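Local coordinates for protein putative O-GlcNAcase nagJ (Clostridium perfringens, PDB 6PV5) that probably cleaves terminal N-acetylglucosamine residues from glycans, as a family 84 glycoside hydrolase whose catalytic region is present here, at residues A[418-428]-A[451-462]. Residues are numbered along the deposited sequence; the frame is centred on the assembly and turned at random.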
ATOM      1  N   GLY A 418       9.105  -5.509   0.086  1.00 24.92           N
ATOM      2  CA  GLY A 418       9.822  -4.294  -0.283  1.00 26.26           C
ATOM      3  C   GLY A 418       8.953  -3.042  -0.446  1.00 27.99           C
ATOM      4  O   GLY A 418       7.721  -3.092  -0.388  1.00 25.16           O
ATOM      5  N   PRO A 419       9.577  -1.866  -0.710  1.00 27.92           N
ATOM      6  CA  PRO A 419       8.823  -0.637  -0.963  1.00 26.26           C
ATOM      7  C   PRO A 419       8.255  -0.627  -2.379  1.00 25.77           C
ATOM      8  O   PRO A 419       8.787  -1.275  -3.288  1.00 24.75           O
ATOM      9  CB  PRO A 419       9.894   0.458  -0.806  1.00 25.93           C
ATOM     10  CG  PRO A 419      11.157  -0.229  -1.292  1.00 27.78           C
ATOM     11  CD  PRO A 419      11.036  -1.657  -0.777  1.00 26.90           C
ATOM     12  N   ILE A 420       7.143   0.099  -2.545  1.00 25.39           N
ATOM     13  CA  ILE A 420       6.676   0.517  -3.865  1.00 24.11           C
ATOM     14  C   ILE A 420       7.866   1.111  -4.615  1.00 23.89           C
ATOM     15  O   ILE A 420       8.553   1.982  -4.115  1.00 21.67           O
ATOM     16  CB  ILE A 420       5.551   1.557  -3.698  1.00 26.77           C
ATOM     17  CG1 ILE A 420       4.376   1.014  -2.872  1.00 26.52           C
ATOM     18  CG2 ILE A 420       5.111   2.103  -5.053  1.00 28.15           C
ATOM     19  CD1 ILE A 420       3.820  -0.330  -3.315  1.00 25.13           C
ATOM     20  N   TYR A 421       8.129   0.636  -5.820  1.00 26.21           N
ATOM     21  CA  TYR A 421       9.434   0.901  -6.408  1.00 25.75           C
ATOM     22  C   TYR A 421       9.266   1.213  -7.891  1.00 25.09           C
ATOM     23  O   TYR A 421       8.455   0.561  -8.552  1.00 24.99           O
ATOM     24  CB  TYR A 421      10.316  -0.345  -6.230  1.00 27.95           C
ATOM     25  CG  TYR A 421      11.792  -0.129  -6.454  1.00 27.39           C
ATOM     26  CD1 TYR A 421      12.596   0.451  -5.485  1.00 32.04           C
ATOM     27  CD2 TYR A 421      12.388  -0.518  -7.645  1.00 29.94           C
ATOM     28  CE1 TYR A 421      13.963   0.632  -5.680  1.00 30.58           C
ATOM     29  CE2 TYR A 421      13.744  -0.334  -7.870  1.00 29.36           C
ATOM     30  CZ  TYR A 421      14.523   0.244  -6.883  1.00 31.56           C
ATOM     31  OH  TYR A 421      15.852   0.409  -7.116  1.00 41.28           O
ATOM     32  N   ASP A 422      10.028   2.204  -8.394  1.00 26.69           N
ATOM     33  CA  ASP A 422      10.115   2.519  -9.821  1.00 30.22           C
ATOM     34  C   ASP A 422       8.788   3.095 -10.319  1.00 27.52           C
ATOM     35  O   ASP A 422       8.444   2.941 -11.480  1.00 25.95           O
ATOM     36  CB  ASP A 422      10.412   1.287 -10.685  1.00 34.30           C
ATOM     37  CG  ASP A 422      11.872   0.861 -10.792  1.00 44.85           C
ATOM     38  OD1 ASP A 422      12.756   1.718 -10.534  1.00 39.64           O
ATOM     39  OD2 ASP A 422      12.112  -0.340 -11.157  1.00 48.88           O
ATOM     40  N   LEU A 423       8.013   3.732  -9.444  1.00 26.41           N
ATOM     41  CA  LEU A 423       6.861   4.476  -9.936  1.00 28.06           C
ATOM     42  C   LEU A 423       7.259   5.943 -10.103  1.00 27.72           C
ATOM     43  O   LEU A 423       7.876   6.530  -9.226  1.00 25.23           O
ATOM     44  CB  LEU A 423       5.690   4.340  -8.964  1.00 28.76           C
ATOM     45  CG  LEU A 423       5.074   2.944  -8.805  1.00 30.21           C
ATOM     46  CD1 LEU A 423       3.738   3.072  -8.088  1.00 30.59           C
ATOM     47  CD2 LEU A 423       4.901   2.219 -10.140  1.00 30.07           C
ATOM     48  N   ASP A 424       6.942   6.517 -11.260  1.00 29.29           N
ATOM     49  CA  ASP A 424       7.411   7.858 -11.585  1.00 29.98           C
ATOM     50  C   ASP A 424       7.002   8.844 -10.489  1.00 28.50           C
ATOM     51  O   ASP A 424       5.857   8.868 -10.046  1.00 27.58           O
ATOM     52  CB  ASP A 424       6.908   8.267 -12.974  1.00 30.88           C
ATOM     53  CG  ASP A 424       7.704   9.406 -13.586  1.00 32.53           C
ATOM     54  OD1 ASP A 424       7.644  10.515 -13.038  1.00 33.49           O
ATOM     55  OD2 ASP A 424       8.365   9.169 -14.603  1.00 33.76           O
ATOM     56  N   ARG A 425       7.975   9.641 -10.045  1.00 30.73           N
ATOM     57  CA  ARG A 425       7.795  10.712  -9.073  1.00 37.53           C
ATOM     58  C   ARG A 425       6.698  11.693  -9.503  1.00 38.03           C
ATOM     59  O   ARG A 425       6.033  12.269  -8.649  1.00 35.98           O
ATOM     60  CB  ARG A 425       9.129  11.437  -8.884  1.00 42.35           C
ATOM     61  CG  ARG A 425       9.087  12.637  -7.950  1.00 54.79           C
ATOM     62  CD  ARG A 425      10.458  13.264  -7.720  1.00 62.17           C
ATOM     63  NE  ARG A 425      11.541  12.284  -7.638  1.00 65.72           N
ATOM     64  CZ  ARG A 425      11.877  11.569  -6.562  1.00 64.68           C
ATOM     65  NH1 ARG A 425      11.225  11.710  -5.417  1.00 59.98           N
ATOM     66  NH2 ARG A 425      12.886  10.722  -6.635  1.00 67.62           N
ATOM     67  N   ASN A 426       6.475  11.845 -10.815  1.00 32.72           N
ATOM     68  CA  ASN A 426       5.507  12.817 -11.311  1.00 36.80           C
ATOM     69  C   ASN A 426       4.354  12.132 -12.043  1.00 36.79           C
ATOM     70  O   ASN A 426       3.752  12.732 -12.937  1.00 33.32           O
ATOM     71  CB  ASN A 426       6.172  13.844 -12.239  1.00 37.74           C
ATOM     72  CG  ASN A 426       7.203  14.669 -11.502  1.00 37.92           C
ATOM     73  OD1 ASN A 426       8.387  14.616 -11.823  1.00 40.58           O
ATOM     74  ND2 ASN A 426       6.771  15.376 -10.470  1.00 38.08           N
ATOM     75  N   LEU A 427       4.054  10.883 -11.654  1.00 32.88           N
ATOM     76  CA  LEU A 427       2.924  10.123 -12.173  1.00 32.10           C
ATOM     77  C   LEU A 427       1.621  10.886 -11.977  1.00 31.68           C
ATOM     78  O   LEU A 427       0.685  10.705 -12.761  1.00 32.89           O
ATOM     79  CB  LEU A 427       2.827   8.799 -11.416  1.00 32.56           C
ATOM     80  CG  LEU A 427       2.383   7.601 -12.243  1.00 37.86           C
ATOM     81  CD1 LEU A 427       3.427   7.288 -13.294  1.00 35.57           C
ATOM     82  CD2 LEU A 427       2.146   6.390 -11.349  1.00 37.00           C
ATOM     83  N   ASP A 428       1.559  11.679 -10.894  1.00 31.61           N
ATOM     84  CA  ASP A 428       0.369  12.429 -10.519  1.00 36.18           C
ATOM     85  C   ASP A 428      -0.083  13.387 -11.634  1.00 37.68           C
ATOM     86  O   ASP A 428      -1.247  13.787 -11.669  1.00 35.68           O
ATOM     87  CB  ASP A 428       0.511  13.080  -9.140  1.00 36.41           C
ATOM     88  CG  ASP A 428       1.618  14.117  -9.039  1.00 41.84           C
ATOM     89  OD1 ASP A 428       2.501  14.133  -9.909  1.00 49.14           O
ATOM     90  OD2 ASP A 428       1.594  14.899  -8.078  1.00 51.02           O
ATOM     91  N   THR A 451       4.399   1.808   2.352  1.00 29.35           N
ATOM     92  CA  THR A 451       5.223   2.601   1.449  1.00 26.75           C
ATOM     93  C   THR A 451       4.313   3.138   0.347  1.00 26.26           C
ATOM     94  O   THR A 451       4.528   4.248  -0.139  1.00 26.01           O
ATOM     95  CB  THR A 451       6.475   1.870   0.927  1.00 24.14           C
ATOM     96  OG1 THR A 451       6.075   0.776   0.100  1.00 23.76           O
ATOM     97  CG2 THR A 451       7.396   1.362   2.019  1.00 23.17           C
ATOM     98  N   GLY A 452       3.300   2.339  -0.009  1.00 25.23           N
ATOM     99  CA  GLY A 452       2.269   2.741  -0.949  1.00 29.57           C
ATOM    100  C   GLY A 452       1.458   3.942  -0.442  1.00 32.06           C
ATOM    101  O   GLY A 452       1.084   4.814  -1.228  1.00 29.33           O
ATOM    102  N   ALA A 453       1.181   3.973   0.871  1.00 32.83           N
ATOM    103  CA  ALA A 453       0.486   5.095   1.501  1.00 32.88           C
ATOM    104  C   ALA A 453       1.325   6.365   1.377  1.00 32.02           C
ATOM    105  O   ALA A 453       0.784   7.449   1.173  1.00 31.87           O
ATOM    106  CB  ALA A 453       0.194   4.804   2.955  1.00 31.98           C
ATOM    107  N   ASP A 454       2.640   6.209   1.535  1.00 29.43           N
ATOM    108  CA  ASP A 454       3.583   7.314   1.531  1.00 31.46           C
ATOM    109  C   ASP A 454       3.704   7.890   0.116  1.00 33.35           C
ATOM    110  O   ASP A 454       3.744   9.109  -0.071  1.00 32.76           O
ATOM    111  CB  ASP A 454       4.912   6.866   2.143  1.00 32.30           C
ATOM    112  CG  ASP A 454       5.924   7.977   2.347  1.00 34.81           C
ATOM    113  OD1 ASP A 454       5.506   9.096   2.682  1.00 40.04           O
ATOM    114  OD2 ASP A 454       7.124   7.713   2.173  1.00 37.77           O
ATOM    115  N   TYR A 455       3.793   6.993  -0.872  1.00 31.55           N
ATOM    116  CA  TYR A 455       3.933   7.365  -2.263  1.00 32.41           C
ATOM    117  C   TYR A 455       2.649   8.048  -2.732  1.00 32.56           C
ATOM    118  O   TYR A 455       2.728   9.061  -3.414  1.00 30.04           O
ATOM    119  CB  TYR A 455       4.199   6.147  -3.152  1.00 29.96           C
ATOM    120  CG  TYR A 455       4.128   6.480  -4.624  1.00 28.79           C
ATOM    121  CD1 TYR A 455       5.157   7.175  -5.256  1.00 29.38           C
ATOM    122  CD2 TYR A 455       3.015   6.139  -5.371  1.00 28.01           C
ATOM    123  CE1 TYR A 455       5.098   7.490  -6.605  1.00 28.95           C
ATOM    124  CE2 TYR A 455       2.942   6.443  -6.722  1.00 28.75           C
ATOM    125  CZ  TYR A 455       3.970   7.145  -7.328  1.00 27.60           C
ATOM    126  OH  TYR A 455       3.888   7.426  -8.660  1.00 28.82           O
ATOM    127  N   GLY A 456       1.498   7.449  -2.385  1.00 32.19           N
ATOM    128  CA  GLY A 456       0.188   7.947  -2.754  1.00 33.84           C
ATOM    129  C   GLY A 456      -0.040   9.346  -2.188  1.00 39.04           C
ATOM    130  O   GLY A 456      -0.614  10.210  -2.858  1.00 40.22           O
ATOM    131  N   TRP A 457       0.444   9.566  -0.958  1.00 34.77           N
ATOM    132  CA  TRP A 457       0.211  10.832  -0.291  1.00 34.74           C
ATOM    133  C   TRP A 457       1.184  11.893  -0.805  1.00 35.49           C
ATOM    134  O   TRP A 457       0.813  13.051  -0.937  1.00 37.23           O
ATOM    135  CB  TRP A 457       0.291  10.690   1.234  1.00 33.62           C
ATOM    136  CG  TRP A 457      -0.037  11.973   1.931  1.00 34.10           C
ATOM    137  CD1 TRP A 457       0.837  12.936   2.346  1.00 32.72           C
ATOM    138  CD2 TRP A 457      -1.356  12.472   2.227  1.00 34.51           C
ATOM    139  NE1 TRP A 457       0.158  13.977   2.915  1.00 33.35           N
ATOM    140  CE2 TRP A 457      -1.190  13.733   2.841  1.00 35.50           C
ATOM    141  CE3 TRP A 457      -2.651  11.988   2.031  1.00 33.74           C
ATOM    142  CZ2 TRP A 457      -2.274  14.509   3.249  1.00 31.79           C
ATOM    143  CZ3 TRP A 457      -3.721  12.756   2.437  1.00 36.72           C
ATOM    144  CH2 TRP A 457      -3.530  13.998   3.043  1.00 32.95           C
ATOM    145  N   ASN A 458       2.435  11.503  -1.057  1.00 34.73           N
ATOM    146  CA  ASN A 458       3.494  12.462  -1.329  1.00 36.83           C
ATOM    147  C   ASN A 458       4.465  11.818  -2.311  1.00 35.71           C
ATOM    148  O   ASN A 458       5.558  11.396  -1.916  1.00 35.27           O
ATOM    149  CB  ASN A 458       4.143  12.982  -0.037  1.00 34.62           C
ATOM    150  CG  ASN A 458       5.118  14.141  -0.209  1.00 38.50           C
ATOM    151  OD1 ASN A 458       5.579  14.445  -1.308  1.00 36.25           O
ATOM    152  ND2 ASN A 458       5.489  14.778   0.893  1.00 37.68           N
ATOM    153  N   SER A 459       4.046  11.780  -3.588  1.00 36.01           N
ATOM    154  CA  SER A 459       4.790  11.107  -4.643  1.00 37.62           C
ATOM    155  C   SER A 459       6.038  11.895  -5.008  1.00 40.56           C
ATOM    156  O   SER A 459       7.075  11.329  -5.349  1.00 44.47           O
ATOM    157  CB  SER A 459       3.936  10.826  -5.847  1.00 38.22           C
ATOM    158  OG  SER A 459       3.434  12.028  -6.409  1.00 40.71           O
ATOM    159  N   VAL A 460       5.933  13.215  -4.900  1.00 43.92           N
ATOM    160  CA  VAL A 460       7.033  14.096  -5.244  1.00 43.25           C
ATOM    161  C   VAL A 460       8.235  13.847  -4.335  1.00 40.50           C
ATOM    162  O   VAL A 460       9.363  13.778  -4.813  1.00 44.74           O
ATOM    163  CB  VAL A 460       6.561  15.564  -5.255  1.00 46.32           C
ATOM    164  CG1 VAL A 460       7.664  16.553  -4.893  1.00 42.63           C
ATOM    165  CG2 VAL A 460       5.930  15.898  -6.598  1.00 47.06           C
ATOM    166  N   SER A 461       8.014  13.714  -3.027  1.00 40.67           N
ATOM    167  CA  SER A 461       9.182  13.566  -2.167  1.00 44.95           C
ATOM    168  C   SER A 461       9.479  12.096  -1.816  1.00 38.68           C
ATOM    169  O   SER A 461      10.463  11.814  -1.139  1.00 36.79           O
ATOM    170  CB  SER A 461       9.089  14.445  -0.949  1.00 43.53           C
ATOM    171  OG  SER A 461       7.930  14.129  -0.194  1.00 56.36           O
ATOM    172  N   TYR A 462       8.669  11.154  -2.322  1.00 38.87           N
ATOM    173  CA  TYR A 462       8.824   9.741  -1.984  1.00 35.36           C
ATOM    174  C   TYR A 462      10.198   9.236  -2.395  1.00 32.03           C
ATOM    175  O   TYR A 462      10.533   9.303  -3.569  1.00 34.54           O
ATOM    176  CB  TYR A 462       7.812   8.887  -2.748  1.00 31.70           C
ATOM    177  CG  TYR A 462       7.920   7.393  -2.521  1.00 30.39           C
ATOM    178  CD1 TYR A 462       7.438   6.815  -1.348  1.00 29.16           C
ATOM    179  CD2 TYR A 462       8.486   6.561  -3.482  1.00 27.45           C
ATOM    180  CE1 TYR A 462       7.496   5.443  -1.135  1.00 28.29           C
ATOM    181  CE2 TYR A 462       8.553   5.187  -3.293  1.00 28.10           C
ATOM    182  CZ  TYR A 462       8.060   4.638  -2.113  1.00 27.36           C
ATOM    183  OH  TYR A 462       8.120   3.307  -1.908  1.00 29.38           O
TER
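Two tyrosine hydroxyls carry much of the polar contact between 418-428 and 451-462, each donating to a backbone carbonyl of the loop. Tyr462 OH lies 2.6 Å from Ile420 O, in the carbonyl plane and on a lone pair, with that oxygen at the edge of the ring. Tyr455 OH reaches Asp424 O at 2.8 Å, tilted 31° from the carbonyl plane. Leu427 N comes to the same oxygen from the opposite face, closing the type I turn 424-427, so one carbonyl oxygen takes two donors. Asp424 OD1 braces this turn by accepting from Asn426 N, an Asx turn.

Thr451 answers in the other direction: its OG1, set between the backbone N and carbonyl carbon (chi1 66°), accepts from Ile420 N at 2.9 Å and also bonds Ser448 O one turn back in its helix. At the exposed end, Arg425 bends at chi3 (-37°) and brings NH1 to Val460 O, 2.8 Å away and near the guanidinium plane. The same nitrogen makes a weaker bond to Tyr462 O, and Ser459 OG a weak one to Arg425 O.

Apolar contacts fill in between. Leu423 crosses the Tyr455 side chain at about a right angle, CD1 lying 3.7 Å from CE2 of the ring, while Leu427 CB and CD2 crowd the hydroxyl. Ile420 CG1 packs on the backbone of Gly452, 3.3 Å from its CA. Tyr455 CB lies against one face of the Tyr462 ring, offset toward its rim, and Phe434 of strand 431-436 meets the Tyr455 ring edge-to-face.

Away from the predicted proton donor Asp305, this contact ties the loop joining the seventh and eighth strands of the catalytic (beta/alpha)8 barrel to the helix and turn that follow the eighth strand.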